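Local structure of HicB3 antitoxin (Yersinia pestis, 4P78) at residues Phe14-Phe26 / Ile34-Ile46. The protein pairs with the HicA3 toxin as the antitoxin of a bacterial toxin-antitoxin system and probably neutralises it by binding. Sequence-based numbering, arbitrary orientation.
Sequences FDGYFPDIDGCFF and ISKNAEEAFAVHI
The ring of F26 fills the hollow between I34 and A38 on the helix. A38 CB sits over the centre of one ring face, 3.9 Å from the centroid, while the opposite face is closed by G16 O, so the ring is clamped from both sides. With chi1 at 51°, CG lies between its own backbone N and carbonyl carbon, which turns the ring edge to I34: CD1 of F26 lies 3.6 Å from I34 CG1. I34 CD1 lies in plane at that same edge and also touches F14 O. In this HicB-like fold, helix 31-52 packs across one side of an antiparallel sheet, and the axes of strand 14-17 and helix segment 34-46 approach to 9.7 Å at 31°. Further along, F18 sets CZ against A38 CB (3.8 Å), and F42 presents its edge to the F18 face, planes at 63°. I21 CD1 comes within 3.5 Å of F42 CD1, the two side chains crossing at about a right angle. C24 is the bump between A41 and H45: its CB lies over the H45 face, 3.8 Å from the centroid, and its SG rests beside A41 CB. A water hydrogen-bonded to D22 O and H45 NE2 lies in plane at the imidazole edge, while H45 ND1 is hydrogen-bonded to T41 OG1 of the HicA3 toxin chain.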
ATOM      1  N   PHE A  14      14.425  -2.797   1.123  1.00 30.81           N
ATOM      2  CA  PHE A  14      13.328  -2.972   0.175  1.00 25.86           C
ATOM      3  C   PHE A  14      13.670  -2.447  -1.215  1.00 25.05           C
ATOM      4  O   PHE A  14      14.500  -1.555  -1.371  1.00 23.38           O
ATOM      5  CB  PHE A  14      12.066  -2.255   0.654  1.00 32.23           C
ATOM      6  CG  PHE A  14      11.694  -2.554   2.079  1.00 38.54           C
ATOM      7  CD1 PHE A  14      10.844  -3.603   2.375  1.00 36.72           C
ATOM      8  CD2 PHE A  14      12.187  -1.774   3.117  1.00 38.65           C
ATOM      9  CE1 PHE A  14      10.491  -3.874   3.686  1.00 40.15           C
ATOM     10  CE2 PHE A  14      11.842  -2.043   4.428  1.00 39.39           C
ATOM     11  CZ  PHE A  14      10.993  -3.093   4.710  1.00 40.91           C
ATOM     12  N   ASP A  15      12.993  -2.979  -2.224  1.00 24.44           N
ATOM     13  CA  ASP A  15      12.957  -2.306  -3.517  1.00 24.30           C
ATOM     14  C   ASP A  15      11.569  -2.446  -4.118  1.00 22.70           C
ATOM     15  O   ASP A  15      10.701  -3.111  -3.541  1.00 24.60           O
ATOM     16  CB  ASP A  15      14.045  -2.849  -4.455  1.00 22.06           C
ATOM     17  CG  ASP A  15      13.916  -4.343  -4.730  1.00 27.32           C
ATOM     18  OD1 ASP A  15      14.947  -4.967  -5.048  1.00 27.30           O
ATOM     19  OD2 ASP A  15      12.798  -4.902  -4.662  1.00 26.46           O
ATOM     20  N   GLY A  16      11.346  -1.803  -5.260  1.00 20.88           N
ATOM     21  CA  GLY A  16      10.086  -1.950  -5.951  1.00 20.32           C
ATOM     22  C   GLY A  16       9.963  -1.007  -7.123  1.00 22.31           C
ATOM     23  O   GLY A  16      10.966  -0.555  -7.667  1.00 20.58           O
ATOM     24  N   TYR A  17       8.726  -0.705  -7.500  1.00 21.75           N
ATOM     25  CA  TYR A  17       8.456   0.102  -8.685  1.00 24.26           C
ATOM     26  C   TYR A  17       7.106   0.793  -8.544  1.00 22.97           C
ATOM     27  O   TYR A  17       6.318   0.450  -7.654  1.00 20.32           O
ATOM     28  CB  TYR A  17       8.485  -0.770  -9.953  1.00 20.00           C
ATOM     29  CG  TYR A  17       7.652  -2.036  -9.835  1.00 21.48           C
ATOM     30  CD1 TYR A  17       6.289  -2.030 -10.141  1.00 20.98           C
ATOM     31  CD2 TYR A  17       8.228  -3.239  -9.417  1.00 20.31           C
ATOM     32  CE1 TYR A  17       5.521  -3.182 -10.030  1.00 21.32           C
ATOM     33  CE2 TYR A  17       7.466  -4.392  -9.295  1.00 20.08           C
ATOM     34  CZ  TYR A  17       6.114  -4.357  -9.602  1.00 21.59           C
ATOM     35  OH  TYR A  17       5.359  -5.503  -9.494  1.00 21.75           O
ATOM     36  N   PHE A  18       6.865   1.783  -9.397  1.00 20.06           N
ATOM     37  CA  PHE A  18       5.550   2.398  -9.528  1.00 22.87           C
ATOM     38  C   PHE A  18       4.709   1.526 -10.443  1.00 22.48           C
ATOM     39  O   PHE A  18       5.057   1.348 -11.612  1.00 21.63           O
ATOM     40  CB  PHE A  18       5.652   3.812 -10.117  1.00 21.39           C
ATOM     41  CG  PHE A  18       6.348   4.818  -9.222  1.00 24.28           C
ATOM     42  CD1 PHE A  18       5.619   5.620  -8.349  1.00 22.36           C
ATOM     43  CD2 PHE A  18       7.719   4.988  -9.279  1.00 23.00           C
ATOM     44  CE1 PHE A  18       6.245   6.561  -7.556  1.00 21.21           C
ATOM     45  CE2 PHE A  18       8.350   5.925  -8.478  1.00 23.53           C
ATOM     46  CZ  PHE A  18       7.610   6.714  -7.618  1.00 24.67           C
ATOM     47  N   PRO A  19       3.599   0.975  -9.933  1.00 24.38           N
ATOM     48  CA  PRO A  19       2.775   0.134 -10.813  1.00 21.52           C
ATOM     49  C   PRO A  19       2.162   0.918 -11.984  1.00 21.82           C
ATOM     50  O   PRO A  19       1.820   0.319 -12.992  1.00 25.20           O
ATOM     51  CB  PRO A  19       1.679  -0.391  -9.866  1.00 23.28           C
ATOM     52  CG  PRO A  19       1.573   0.669  -8.803  1.00 23.72           C
ATOM     53  CD  PRO A  19       3.009   1.111  -8.589  1.00 23.02           C
ATOM     54  N   ASP A  20       2.034   2.233 -11.860  1.00 20.89           N
ATOM     55  CA  ASP A  20       1.510   3.037 -12.966  1.00 24.14           C
ATOM     56  C   ASP A  20       2.609   3.554 -13.902  1.00 28.73           C
ATOM     57  O   ASP A  20       2.327   4.175 -14.933  1.00 26.72           O
ATOM     58  CB  ASP A  20       0.717   4.224 -12.437  1.00 22.64           C
ATOM     59  CG  ASP A  20      -0.462   3.790 -11.577  1.00 32.00           C
ATOM     60  OD1 ASP A  20      -1.376   3.129 -12.103  1.00 34.37           O
ATOM     61  OD2 ASP A  20      -0.451   4.089 -10.372  1.00 30.44           O
ATOM     62  N   ILE A  21       3.860   3.327 -13.534  1.00 22.70           N
ATOM     63  CA  ILE A  21       4.956   3.857 -14.336  1.00 25.46           C
ATOM     64  C   ILE A  21       5.894   2.712 -14.694  1.00 26.20           C
ATOM     65  O   ILE A  21       6.815   2.397 -13.940  1.00 24.68           O
ATOM     66  CB  ILE A  21       5.698   4.986 -13.587  1.00 23.81           C
ATOM     67  CG1 ILE A  21       4.679   5.917 -12.910  1.00 25.06           C
ATOM     68  CG2 ILE A  21       6.596   5.770 -14.536  1.00 24.99           C
ATOM     69  CD1 ILE A  21       5.304   7.080 -12.186  1.00 26.31           C
ATOM     70  N   ASP A  22       5.599   2.064 -15.823  1.00 26.65           N
ATOM     71  CA  ASP A  22       6.387   0.939 -16.316  1.00 29.15           C
ATOM     72  C   ASP A  22       7.850   1.313 -16.449  1.00 26.90           C
ATOM     73  O   ASP A  22       8.182   2.260 -17.162  1.00 25.64           O
ATOM     74  CB  ASP A  22       5.883   0.465 -17.686  1.00 35.61           C
ATOM     75  CG  ASP A  22       4.640  -0.401 -17.594  1.00 43.43           C
ATOM     76  OD1 ASP A  22       4.362  -0.998 -16.523  1.00 37.53           O
ATOM     77  OD2 ASP A  22       3.945  -0.491 -18.623  1.00 45.08           O
ATOM     78  N   GLY A  23       8.707   0.559 -15.771  1.00 26.05           N
ATOM     79  CA  GLY A  23      10.148   0.709 -15.891  1.00 23.87           C
ATOM     80  C   GLY A  23      10.766   1.575 -14.814  1.00 22.01           C
ATOM     81  O   GLY A  23      11.990   1.730 -14.755  1.00 21.50           O
ATOM     82  N   CYS A  24       9.939   2.150 -13.947  1.00 20.28           N
ATOM     83  CA  CYS A  24      10.483   3.053 -12.935  1.00 19.82           C
ATOM     84  C   CYS A  24      10.718   2.321 -11.616  1.00 23.67           C
ATOM     85  O   CYS A  24       9.771   2.125 -10.834  1.00 19.83           O
ATOM     86  CB  CYS A  24       9.546   4.238 -12.720  1.00 21.27           C
ATOM     87  SG  CYS A  24      10.246   5.532 -11.666  1.00 25.15           S
ATOM     88  N   PHE A  25      11.974   1.939 -11.369  1.00 20.91           N
ATOM     89  CA  PHE A  25      12.348   1.158 -10.187  1.00 22.01           C
ATOM     90  C   PHE A  25      13.125   1.994  -9.165  1.00 24.19           C
ATOM     91  O   PHE A  25      13.682   3.035  -9.490  1.00 22.55           O
ATOM     92  CB  PHE A  25      13.193  -0.065 -10.582  1.00 20.55           C
ATOM     93  CG  PHE A  25      12.511  -1.008 -11.550  1.00 23.52           C
ATOM     94  CD1 PHE A  25      11.706  -2.039 -11.086  1.00 21.33           C
ATOM     95  CD2 PHE A  25      12.709  -0.883 -12.925  1.00 22.18           C
ATOM     96  CE1 PHE A  25      11.090  -2.917 -11.977  1.00 22.75           C
ATOM     97  CE2 PHE A  25      12.103  -1.753 -13.809  1.00 21.24           C
ATOM     98  CZ  PHE A  25      11.298  -2.773 -13.342  1.00 20.66           C
ATOM     99  N   PHE A  26      13.169   1.517  -7.928  1.00 20.19           N
ATOM    100  CA  PHE A  26      13.794   2.257  -6.836  1.00 23.91           C
ATOM    101  C   PHE A  26      14.100   1.289  -5.714  1.00 23.35           C
ATOM    102  O   PHE A  26      13.634   0.151  -5.743  1.00 22.99           O
ATOM    103  CB  PHE A  26      12.881   3.376  -6.332  1.00 23.24           C
ATOM    104  CG  PHE A  26      11.487   2.903  -6.021  1.00 25.32           C
ATOM    105  CD1 PHE A  26      11.220   2.225  -4.847  1.00 22.18           C
ATOM    106  CD2 PHE A  26      10.462   3.101  -6.921  1.00 22.49           C
ATOM    107  CE1 PHE A  26       9.945   1.762  -4.571  1.00 28.31           C
ATOM    108  CE2 PHE A  26       9.189   2.656  -6.645  1.00 22.96           C
ATOM    109  CZ  PHE A  26       8.933   1.979  -5.472  1.00 22.68           C
ATOM    110  N   ILE A  34      13.389   4.628   1.010  1.00 31.03           N
ATOM    111  CA  ILE A  34      12.836   4.175  -0.247  1.00 36.67           C
ATOM    112  C   ILE A  34      11.805   5.183  -0.795  1.00 33.48           C
ATOM    113  O   ILE A  34      11.611   5.264  -2.007  1.00 27.93           O
ATOM    114  CB  ILE A  34      12.232   2.751  -0.130  1.00 36.27           C
ATOM    115  CG1 ILE A  34      12.456   2.007  -1.458  1.00 35.86           C
ATOM    116  CG2 ILE A  34      10.771   2.801   0.251  1.00 35.24           C
ATOM    117  CD1 ILE A  34      11.768   0.651  -1.596  1.00 31.66           C
ATOM    118  N   SER A  35      11.186   5.979   0.080  1.00 31.10           N
ATOM    119  CA  SER A  35      10.300   7.041  -0.384  1.00 30.32           C
ATOM    120  C   SER A  35      11.087   8.169  -1.037  1.00 33.13           C
ATOM    121  O   SER A  35      10.647   8.744  -2.037  1.00 31.32           O
ATOM    122  CB  SER A  35       9.457   7.585   0.759  1.00 37.07           C
ATOM    123  OG  SER A  35       8.526   6.596   1.166  1.00 43.63           O
ATOM    124  N   LYS A  36      12.256   8.475  -0.488  1.00 29.96           N
ATOM    125  CA  LYS A  36      13.126   9.460  -1.107  1.00 32.34           C
ATOM    126  C   LYS A  36      13.633   8.950  -2.442  1.00 29.85           C
ATOM    127  O   LYS A  36      13.691   9.701  -3.409  1.00 31.27           O
ATOM    128  CB  LYS A  36      14.314   9.801  -0.209  1.00 33.96           C
ATOM    129  CG  LYS A  36      15.289  10.807  -0.833  1.00 38.94           C
ATOM    130  CD  LYS A  36      14.585  12.115  -1.191  1.00 44.95           C
ATOM    131  CE  LYS A  36      15.575  13.258  -1.446  1.00 50.17           C
ATOM    132  NZ  LYS A  36      15.927  13.458  -2.884  1.00 41.94           N
ATOM    133  N   ASN A  37      14.020   7.679  -2.484  1.00 26.66           N
ATOM    134  CA  ASN A  37      14.596   7.103  -3.688  1.00 29.68           C
ATOM    135  C   ASN A  37      13.550   7.042  -4.802  1.00 27.72           C
ATOM    136  O   ASN A  37      13.858   7.314  -5.971  1.00 25.43           O
ATOM    137  CB  ASN A  37      15.160   5.715  -3.402  1.00 31.48           C
ATOM    138  CG  ASN A  37      16.130   5.233  -4.479  1.00 33.28           C
ATOM    139  OD1 ASN A  37      15.744   4.509  -5.410  1.00 27.54           O
ATOM    140  ND2 ASN A  37      17.400   5.613  -4.346  1.00 33.37           N
ATOM    141  N   ALA A  38      12.315   6.707  -4.419  1.00 25.25           N
ATOM    142  CA  ALA A  38      11.187   6.646  -5.345  1.00 26.51           C
ATOM    143  C   ALA A  38      10.900   7.998  -5.993  1.00 28.05           C
ATOM    144  O   ALA A  38      10.632   8.063  -7.197  1.00 28.14           O
ATOM    145  CB  ALA A  38       9.924   6.132  -4.628  1.00 24.54           C
ATOM    146  N   GLU A  39      10.934   9.075  -5.208  1.00 28.95           N
ATOM    147  CA  GLU A  39      10.704  10.410  -5.768  1.00 31.33           C
ATOM    148  C   GLU A  39      11.791  10.736  -6.786  1.00 30.96           C
ATOM    149  O   GLU A  39      11.526  11.330  -7.826  1.00 31.83           O
ATOM    150  CB  GLU A  39      10.707  11.499  -4.695  1.00 31.72           C
ATOM    151  CG  GLU A  39       9.774  11.300  -3.527  1.00 41.08           C
ATOM    152  CD  GLU A  39       9.978  12.375  -2.463  1.00 49.05           C
ATOM    153  OE1 GLU A  39      10.289  13.533  -2.838  1.00 47.99           O
ATOM    154  OE2 GLU A  39       9.838  12.058  -1.259  1.00 52.58           O
ATOM    155  N   GLU A  40      13.018  10.379  -6.434  1.00 26.58           N
ATOM    156  CA  GLU A  40      14.163  10.599  -7.291  1.00 31.30           C
ATOM    157  C   GLU A  40      14.011   9.799  -8.583  1.00 27.61           C
ATOM    158  O   GLU A  40      14.249  10.323  -9.668  1.00 27.89           O
ATOM    159  CB  GLU A  40      15.467  10.215  -6.572  1.00 30.03           C
ATOM    160  CG  GLU A  40      15.876  11.173  -5.445  1.00 38.35           C
ATOM    161  CD  GLU A  40      17.072  10.664  -4.633  1.00 48.42           C
ATOM    162  OE1 GLU A  40      17.353   9.450  -4.684  1.00 40.87           O
ATOM    163  OE2 GLU A  40      17.718  11.479  -3.935  1.00 52.22           O
ATOM    164  N   ALA A  41      13.633   8.528  -8.446  1.00 26.37           N
ATOM    165  CA  ALA A  41      13.442   7.647  -9.597  1.00 25.40           C
ATOM    166  C   ALA A  41      12.370   8.227 -10.516  1.00 23.55           C
ATOM    167  O   ALA A  41      12.554   8.311 -11.721  1.00 25.37           O
ATOM    168  CB  ALA A  41      13.057   6.234  -9.139  1.00 21.86           C
ATOM    169  N   PHE A  42      11.267   8.656  -9.915  1.00 26.85           N
ATOM    170  CA  PHE A  42      10.169   9.287 -10.636  1.00 24.20           C
ATOM    171  C   PHE A  42      10.633  10.451 -11.512  1.00 28.12           C
ATOM    172  O   PHE A  42      10.288  10.528 -12.700  1.00 26.15           O
ATOM    173  CB  PHE A  42       9.113   9.777  -9.638  1.00 26.36           C
ATOM    174  CG  PHE A  42       7.919  10.448 -10.275  1.00 28.84           C
ATOM    175  CD1 PHE A  42       6.746   9.743 -10.490  1.00 28.54           C
ATOM    176  CD2 PHE A  42       7.958  11.792 -10.628  1.00 30.15           C
ATOM    177  CE1 PHE A  42       5.638  10.364 -11.052  1.00 34.67           C
ATOM    178  CE2 PHE A  42       6.853  12.414 -11.197  1.00 31.23           C
ATOM    179  CZ  PHE A  42       5.696  11.699 -11.407  1.00 31.20           C
ATOM    180  N   ALA A  43      11.391  11.371 -10.920  1.00 28.11           N
ATOM    181  CA  ALA A  43      11.783  12.584 -11.636  1.00 29.99           C
ATOM    182  C   ALA A  43      12.704  12.243 -12.804  1.00 31.26           C
ATOM    183  O   ALA A  43      12.502  12.700 -13.924  1.00 27.91           O
ATOM    184  CB  ALA A  43      12.451  13.563 -10.697  1.00 32.70           C
ATOM    185  N   VAL A  44      13.702  11.412 -12.534  1.00 29.35           N
ATOM    186  CA  VAL A  44      14.646  10.990 -13.563  1.00 27.74           C
ATOM    187  C   VAL A  44      13.928  10.265 -14.709  1.00 23.43           C
ATOM    188  O   VAL A  44      14.250  10.453 -15.883  1.00 24.53           O
ATOM    189  CB  VAL A  44      15.745  10.094 -12.930  1.00 30.52           C
ATOM    190  CG1 VAL A  44      16.583   9.434 -13.971  1.00 29.50           C
ATOM    191  CG2 VAL A  44      16.624  10.936 -12.028  1.00 34.03           C
ATOM    192  N   HIS A  45      12.916   9.480 -14.359  1.00 23.65           N
ATOM    193  CA  HIS A  45      12.218   8.636 -15.318  1.00 23.94           C
ATOM    194  C   HIS A  45      11.266   9.432 -16.220  1.00 24.43           C
ATOM    195  O   HIS A  45      11.214   9.213 -17.428  1.00 23.95           O
ATOM    196  CB  HIS A  45      11.458   7.530 -14.569  1.00 24.13           C
ATOM    197  CG  HIS A  45      10.778   6.541 -15.464  1.00 23.01           C
ATOM    198  ND1 HIS A  45      11.375   5.367 -15.868  1.00 22.18           N
ATOM    199  CD2 HIS A  45       9.549   6.555 -16.039  1.00 24.69           C
ATOM    200  CE1 HIS A  45      10.541   4.692 -16.642  1.00 22.61           C
ATOM    201  NE2 HIS A  45       9.429   5.396 -16.768  1.00 23.42           N
ATOM    202  N   ILE A  46      10.516  10.355 -15.626  1.00 25.29           N
ATOM    203  CA  ILE A  46       9.595  11.195 -16.382  1.00 27.06           C
ATOM    204  C   ILE A  46      10.353  12.055 -17.397  1.00 26.12           C
ATOM    205  O   ILE A  46       9.942  12.196 -18.546  1.00 24.16           O
ATOM    206  CB  ILE A  46       8.756  12.114 -15.440  1.00 26.06           C
ATOM    207  CG1 ILE A  46       7.829  11.271 -14.568  1.00 29.57           C
ATOM    208  CG2 ILE A  46       7.951  13.094 -16.240  1.00 26.79           C
ATOM    209  CD1 ILE A  46       6.982  10.297 -15.340  1.00 28.55           C
TER
HETATM  210  O   HOH W   1       6.560   4.550 -18.067  1.00 35.82           O